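Long-range contact in c-di-GMP synthase (Capnocytophaga granulosa, PDB 6WT9), which makes the second messenger 3',3'-c-di-GMP from two GTP molecules in a CBASS antiphage defence system that ends in death of the infected cell: residues R185-D197 with I207-S219. Residues are numbered along the deposited sequence; the frame is centred on the assembly and turned at random.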
loop_
_atom_site.group_PDB
_atom_site.type_symbol
_atom_site.label_atom_id
_atom_site.label_comp_id
_atom_site.label_asym_id
_atom_site.label_seq_id
_atom_site.Cartn_x
_atom_site.Cartn_y
_atom_site.Cartn_z
ATOM N N ARG A 185 8.944 7.138 -13.454
ATOM C CA ARG A 185 8.541 6.755 -12.111
ATOM C C ARG A 185 8.557 7.973 -11.196
ATOM O O ARG A 185 9.338 8.909 -11.393
ATOM C CB ARG A 185 9.463 5.669 -11.540
ATOM C CG ARG A 185 9.508 4.383 -12.352
ATOM C CD ARG A 185 8.150 3.701 -12.399
ATOM N NE ARG A 185 8.234 2.364 -12.980
ATOM C CZ ARG A 185 8.154 2.106 -14.282
ATOM N NH1 ARG A 185 7.986 3.095 -15.148
ATOM N NH2 ARG A 185 8.244 0.857 -14.719
ATOM N N ASP A 186 7.689 7.951 -10.190
ATOM C CA ASP A 186 7.598 9.016 -9.204
ATOM C C ASP A 186 8.140 8.545 -7.861
ATOM O O ASP A 186 8.019 7.372 -7.499
ATOM C CB ASP A 186 6.155 9.499 -9.036
ATOM C CG ASP A 186 5.687 10.351 -10.199
ATOM O OD1 ASP A 186 6.548 10.849 -10.954
ATOM O OD2 ASP A 186 4.461 10.531 -10.353
ATOM N N VAL A 187 8.748 9.476 -7.131
ATOM C CA VAL A 187 9.278 9.217 -5.797
ATOM C C VAL A 187 8.880 10.376 -4.893
ATOM O O VAL A 187 9.074 11.544 -5.251
ATOM C CB VAL A 187 10.811 9.046 -5.801
ATOM C CG1 VAL A 187 11.328 8.820 -4.385
ATOM C CG2 VAL A 187 11.229 7.899 -6.712
ATOM N N ASP A 188 8.320 10.059 -3.731
ATOM C CA ASP A 188 8.052 11.048 -2.697
ATOM C C ASP A 188 9.139 10.966 -1.633
ATOM O O ASP A 188 9.571 9.873 -1.255
ATOM C CB ASP A 188 6.676 10.832 -2.064
ATOM C CG ASP A 188 5.539 11.114 -3.031
ATOM O OD1 ASP A 188 5.818 11.340 -4.227
ATOM O OD2 ASP A 188 4.368 11.113 -2.595
ATOM N N ILE A 189 9.583 12.128 -1.159
ATOM C CA ILE A 189 10.683 12.227 -0.207
ATOM C C ILE A 189 10.152 12.889 1.056
ATOM O O ILE A 189 9.658 14.022 1.007
ATOM C CB ILE A 189 11.872 13.014 -0.786
ATOM C CG1 ILE A 189 12.467 12.291 -1.998
ATOM C CG2 ILE A 189 12.936 13.233 0.278
ATOM C CD1 ILE A 189 11.852 12.686 -3.329
ATOM N N VAL A 190 10.267 12.193 2.184
ATOM C CA VAL A 190 9.707 12.636 3.455
ATOM C C VAL A 190 10.841 12.828 4.455
ATOM O O VAL A 190 11.720 11.969 4.576
ATOM C CB VAL A 190 8.668 11.632 3.987
ATOM C CG1 VAL A 190 8.109 12.096 5.319
ATOM C CG2 VAL A 190 7.551 11.438 2.973
ATOM N N ILE A 191 10.812 13.952 5.171
ATOM C CA ILE A 191 11.820 14.297 6.167
ATOM C C ILE A 191 11.271 13.956 7.546
ATOM O O ILE A 191 10.161 14.372 7.896
ATOM C CB ILE A 191 12.196 15.786 6.078
ATOM C CG1 ILE A 191 12.605 16.155 4.650
ATOM C CG2 ILE A 191 13.299 16.126 7.067
ATOM C CD1 ILE A 191 13.767 15.346 4.114
ATOM N N ALA A 192 12.044 13.211 8.334
ATOM C CA ALA A 192 11.574 12.754 9.635
ATOM C C ALA A 192 12.760 12.549 10.570
ATOM O O ALA A 192 13.923 12.693 10.179
ATOM C CB ALA A 192 10.753 11.465 9.496
ATOM N N ASN A 193 12.449 12.220 11.824
ATOM C CA ASN A 193 13.443 11.799 12.803
ATOM C C ASN A 193 12.828 10.725 13.692
ATOM O O ASN A 193 11.614 10.504 13.688
ATOM C CB ASN A 193 13.956 12.977 13.642
ATOM C CG ASN A 193 12.918 13.502 14.614
ATOM O OD1 ASN A 193 11.718 13.465 14.342
ATOM N ND2 ASN A 193 13.378 13.998 15.756
ATOM N N TRP A 194 13.681 10.050 14.458
ATOM C CA TRP A 194 13.229 8.986 15.345
ATOM C C TRP A 194 12.593 9.562 16.604
ATOM O O TRP A 194 13.053 10.570 17.147
ATOM C CB TRP A 194 14.396 8.078 15.734
ATOM C CG TRP A 194 15.042 7.380 14.580
ATOM C CD1 TRP A 194 16.268 7.644 14.045
ATOM C CD2 TRP A 194 14.495 6.299 13.817
ATOM N NE1 TRP A 194 16.520 6.795 12.996
ATOM C CE2 TRP A 194 15.447 5.959 12.836
ATOM C CE3 TRP A 194 13.295 5.586 13.868
ATOM C CZ2 TRP A 194 15.235 4.937 11.913
ATOM C CZ3 TRP A 194 13.086 4.569 12.950
ATOM C CH2 TRP A 194 14.052 4.255 11.987
ATOM N N TYR A 195 11.529 8.910 17.068
ATOM C CA TYR A 195 10.897 9.298 18.323
ATOM C C TYR A 195 11.809 8.941 19.491
ATOM O O TYR A 195 12.234 7.791 19.632
ATOM C CB TYR A 195 9.542 8.603 18.464
ATOM C CG TYR A 195 8.791 8.943 19.731
ATOM C CD1 TYR A 195 8.024 10.099 19.821
ATOM C CD2 TYR A 195 8.837 8.103 20.836
ATOM C CE1 TYR A 195 7.332 10.411 20.976
ATOM C CE2 TYR A 195 8.148 8.407 21.996
ATOM C CZ TYR A 195 7.397 9.561 22.059
ATOM O OH TYR A 195 6.711 9.867 23.212
ATOM N N ASP A 196 12.112 9.935 20.334
ATOM C CA ASP A 196 13.114 9.775 21.383
ATOM C C ASP A 196 12.570 10.125 22.767
ATOM O O ASP A 196 13.353 10.365 23.691
ATOM C CB ASP A 196 14.349 10.625 21.073
ATOM C CG ASP A 196 15.600 10.118 21.766
ATOM O OD1 ASP A 196 15.533 9.052 22.414
ATOM O OD2 ASP A 196 16.650 10.786 21.662
ATOM N N ASP A 197 11.252 10.157 22.934
ATOM C CA ASP A 197 10.666 10.466 24.234
ATOM C C ASP A 197 10.251 9.192 24.965
ATOM O O ASP A 197 10.808 8.121 24.729
ATOM C CB ASP A 197 9.463 11.399 24.078
ATOM C CG ASP A 197 9.823 12.710 23.407
ATOM O OD1 ASP A 197 11.003 13.114 23.482
ATOM O OD2 ASP A 197 8.925 13.339 22.809
ATOM N N ILE A 207 13.429 0.480 23.092
ATOM C CA ILE A 207 12.561 -0.418 22.339
ATOM C C ILE A 207 12.811 -0.233 20.845
ATOM O O ILE A 207 13.344 0.786 20.390
ATOM C CB ILE A 207 11.081 -0.193 22.691
ATOM C CG1 ILE A 207 10.544 1.061 22.002
ATOM C CG2 ILE A 207 10.909 -0.081 24.200
ATOM C CD1 ILE A 207 9.055 1.257 22.184
ATOM N N GLU A 208 12.422 -1.244 20.069
ATOM C CA GLU A 208 12.805 -1.274 18.660
ATOM C C GLU A 208 11.980 -0.295 17.832
ATOM O O GLU A 208 12.523 0.631 17.221
ATOM C CB GLU A 208 12.681 -2.697 18.110
ATOM C CG GLU A 208 13.235 -2.861 16.699
ATOM C CD GLU A 208 14.700 -2.459 16.584
ATOM O OE1 GLU A 208 15.430 -2.522 17.599
ATOM O OE2 GLU A 208 15.124 -2.075 15.473
ATOM N N TYR A 209 10.662 -0.487 17.791
ATOM C CA TYR A 209 9.802 0.334 16.934
ATOM C C TYR A 209 9.235 1.506 17.736
ATOM O O TYR A 209 8.045 1.585 18.049
ATOM C CB TYR A 209 8.699 -0.515 16.317
ATOM C CG TYR A 209 9.210 -1.594 15.392
ATOM C CD1 TYR A 209 9.685 -1.280 14.126
ATOM C CD2 TYR A 209 9.213 -2.926 15.781
ATOM C CE1 TYR A 209 10.153 -2.262 13.274
ATOM C CE2 TYR A 209 9.678 -3.917 14.934
ATOM C CZ TYR A 209 10.146 -3.579 13.683
ATOM O OH TYR A 209 10.610 -4.559 12.838
ATOM N N ARG A 210 10.127 2.439 18.066
ATOM C CA ARG A 210 9.722 3.650 18.765
ATOM C C ARG A 210 9.004 4.637 17.856
ATOM O O ARG A 210 8.416 5.601 18.359
ATOM C CB ARG A 210 10.938 4.315 19.414
ATOM C CG ARG A 210 12.203 4.296 18.567
ATOM C CD ARG A 210 13.436 4.403 19.453
ATOM N NE ARG A 210 14.681 4.293 18.697
ATOM C CZ ARG A 210 15.478 5.320 18.417
ATOM N NH1 ARG A 210 16.592 5.127 17.724
ATOM N NH2 ARG A 210 15.165 6.539 18.836
ATOM N N GLY A 211 9.030 4.421 16.544
ATOM C CA GLY A 211 8.301 5.252 15.614
ATOM C C GLY A 211 9.118 6.419 15.088
ATOM O O GLY A 211 10.211 6.735 15.564
ATOM N N ILE A 212 8.563 7.071 14.069
ATOM C CA ILE A 212 9.164 8.256 13.479
ATOM C C ILE A 212 8.193 9.417 13.630
ATOM O O ILE A 212 7.000 9.239 13.894
ATOM C CB ILE A 212 9.539 8.054 11.996
ATOM C CG1 ILE A 212 8.288 7.792 11.156
ATOM C CG2 ILE A 212 10.534 6.914 11.852
ATOM C CD1 ILE A 212 8.570 7.627 9.678
ATOM N N GLN A 213 8.726 10.624 13.463
ATOM C CA GLN A 213 7.943 11.852 13.529
ATOM C C GLN A 213 8.211 12.652 12.264
ATOM O O GLN A 213 9.348 13.068 12.018
ATOM C CB GLN A 213 8.296 12.659 14.781
ATOM C CG GLN A 213 8.031 11.899 16.078
ATOM C CD GLN A 213 8.465 12.661 17.315
ATOM O OE1 GLN A 213 7.650 12.976 18.181
ATOM N NE2 GLN A 213 9.757 12.952 17.408
ATOM N N ILE A 214 7.169 12.858 11.464
ATOM C CA ILE A 214 7.307 13.514 10.170
ATOM C C ILE A 214 7.498 15.009 10.375
ATOM O O ILE A 214 6.804 15.634 11.185
ATOM C CB ILE A 214 6.077 13.226 9.291
ATOM C CG1 ILE A 214 5.832 11.718 9.198
ATOM C CG2 ILE A 214 6.247 13.840 7.908
ATOM C CD1 ILE A 214 7.000 10.942 8.636
ATOM N N TYR A 215 8.442 15.590 9.640
ATOM C CA TYR A 215 8.661 17.026 9.705
ATOM C C TYR A 215 7.591 17.755 8.902
ATOM O O TYR A 215 7.292 17.381 7.764
ATOM C CB TYR A 215 10.047 17.391 9.185
ATOM C CG TYR A 215 10.257 18.883 9.082
ATOM C CD1 TYR A 215 10.317 19.672 10.223
ATOM C CD2 TYR A 215 10.387 19.505 7.847
ATOM C CE1 TYR A 215 10.504 21.039 10.137
ATOM C CE2 TYR A 215 10.576 20.871 7.750
ATOM C CZ TYR A 215 10.633 21.633 8.900
ATOM O OH TYR A 215 10.820 22.993 8.816
ATOM N N ASN A 216 7.021 18.796 9.497
ATOM C CA ASN A 216 5.982 19.604 8.869
ATOM C C ASN A 216 6.575 20.974 8.562
ATOM O O ASN A 216 6.784 21.784 9.470
ATOM C CB ASN A 216 4.760 19.714 9.777
ATOM C CG ASN A 216 3.546 20.266 9.060
ATOM O OD1 ASN A 216 3.648 21.198 8.263
ATOM N ND2 ASN A 216 2.383 19.687 9.340
ATOM N N LYS A 217 6.846 21.226 7.278
ATOM C CA LYS A 217 7.422 22.504 6.874
ATOM C C LYS A 217 6.486 23.665 7.182
ATOM O O LYS A 217 6.945 24.770 7.489
ATOM C CB LYS A 217 7.760 22.466 5.383
ATOM C CG LYS A 217 8.399 23.726 4.824
ATOM C CD LYS A 217 8.604 23.591 3.322
ATOM C CE LYS A 217 9.267 24.821 2.730
ATOM N NZ LYS A 217 9.468 24.681 1.261
ATOM N N ARG A 218 5.174 23.428 7.121
ATOM C CA ARG A 218 4.211 24.506 7.317
ATOM C C ARG A 218 4.203 24.995 8.761
ATOM O O ARG A 218 4.159 26.206 9.011
ATOM C CB ARG A 218 2.821 24.036 6.889
ATOM C CG ARG A 218 1.668 24.869 7.413
ATOM C CD ARG A 218 0.908 24.107 8.482
ATOM N NE ARG A 218 0.799 22.687 8.157
ATOM C CZ ARG A 218 -0.130 22.170 7.361
ATOM N NH1 ARG A 218 -1.039 22.954 6.802
ATOM N NH2 ARG A 218 -0.148 20.865 7.122
ATOM N N SER A 219 4.249 24.076 9.723
ATOM C CA SER A 219 4.229 24.439 11.132
ATOM C C SER A 219 5.612 24.462 11.769
ATOM O O SER A 219 5.729 24.854 12.934
ATOM C CB SER A 219 3.329 23.476 11.916
ATOM O OG SER A 219 3.838 22.154 11.873
#
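Asn193 and Gln213 form the hydrogen-bonded pair at the middle of a short antiparallel pairing, Gln213 N giving to Asn193 O at 2.9 Å and Asn193 N to Gln213 O at 3.2 Å, while the axes of the two short strand segments pass 4.6 Å apart with their N-to-C directions at 130°, well short of a straight antiparallel 180°. Tyr215 N to Ile191 O (2.7 Å) and Tyr195 N to Gly211 O continue the backbone bonds on either side of this pair. Just before strand 212-216, Arg210 lies against the end of strand 185-194 and the residue that follows it. Its chain runs extended from CG to NE, and NH2 reaches Tyr195 O at 3.3 Å, coming from above the carbonyl plane. The same guanidinium lies with one face toward Trp194, its plane turned 32° from the indole, and NH2 sits 3.5 Å from Trp194 CB. At the benzo side of that indole, Trp194 CZ3 touches the CG2 branch of Ile212. Tyr195, its CG anti to the backbone N (chi1 -180°), carries its ring toward 207-219, where Gln213 OE1 meets the ring edge at CD1, 3.3 Å away, with the amide nearly perpendicular to the ring. Arg225 adds a cation-pi contact to this tyrosine and also bonds Arg210 O. On the face carrying Ala192 and Ile214, aliphatic side chains meet: Ile214 reaches Val190 CG1 with CG2 (3.6 Å) and also with CD1, which touches Ala192 CB as well. Tyr215 lies alongside Ile191, CB to CG2, and its ring continues to helix 147-164, its hydroxyl bonded to Asn220. Strand 185-194 also pairs in parallel with strand 98-104, and 212-216 pairs onward with 221-226, so this antiparallel join extends the central mixed sheet of the nucleotidyltransferase fold of the cGAS/DncV-like enzymes.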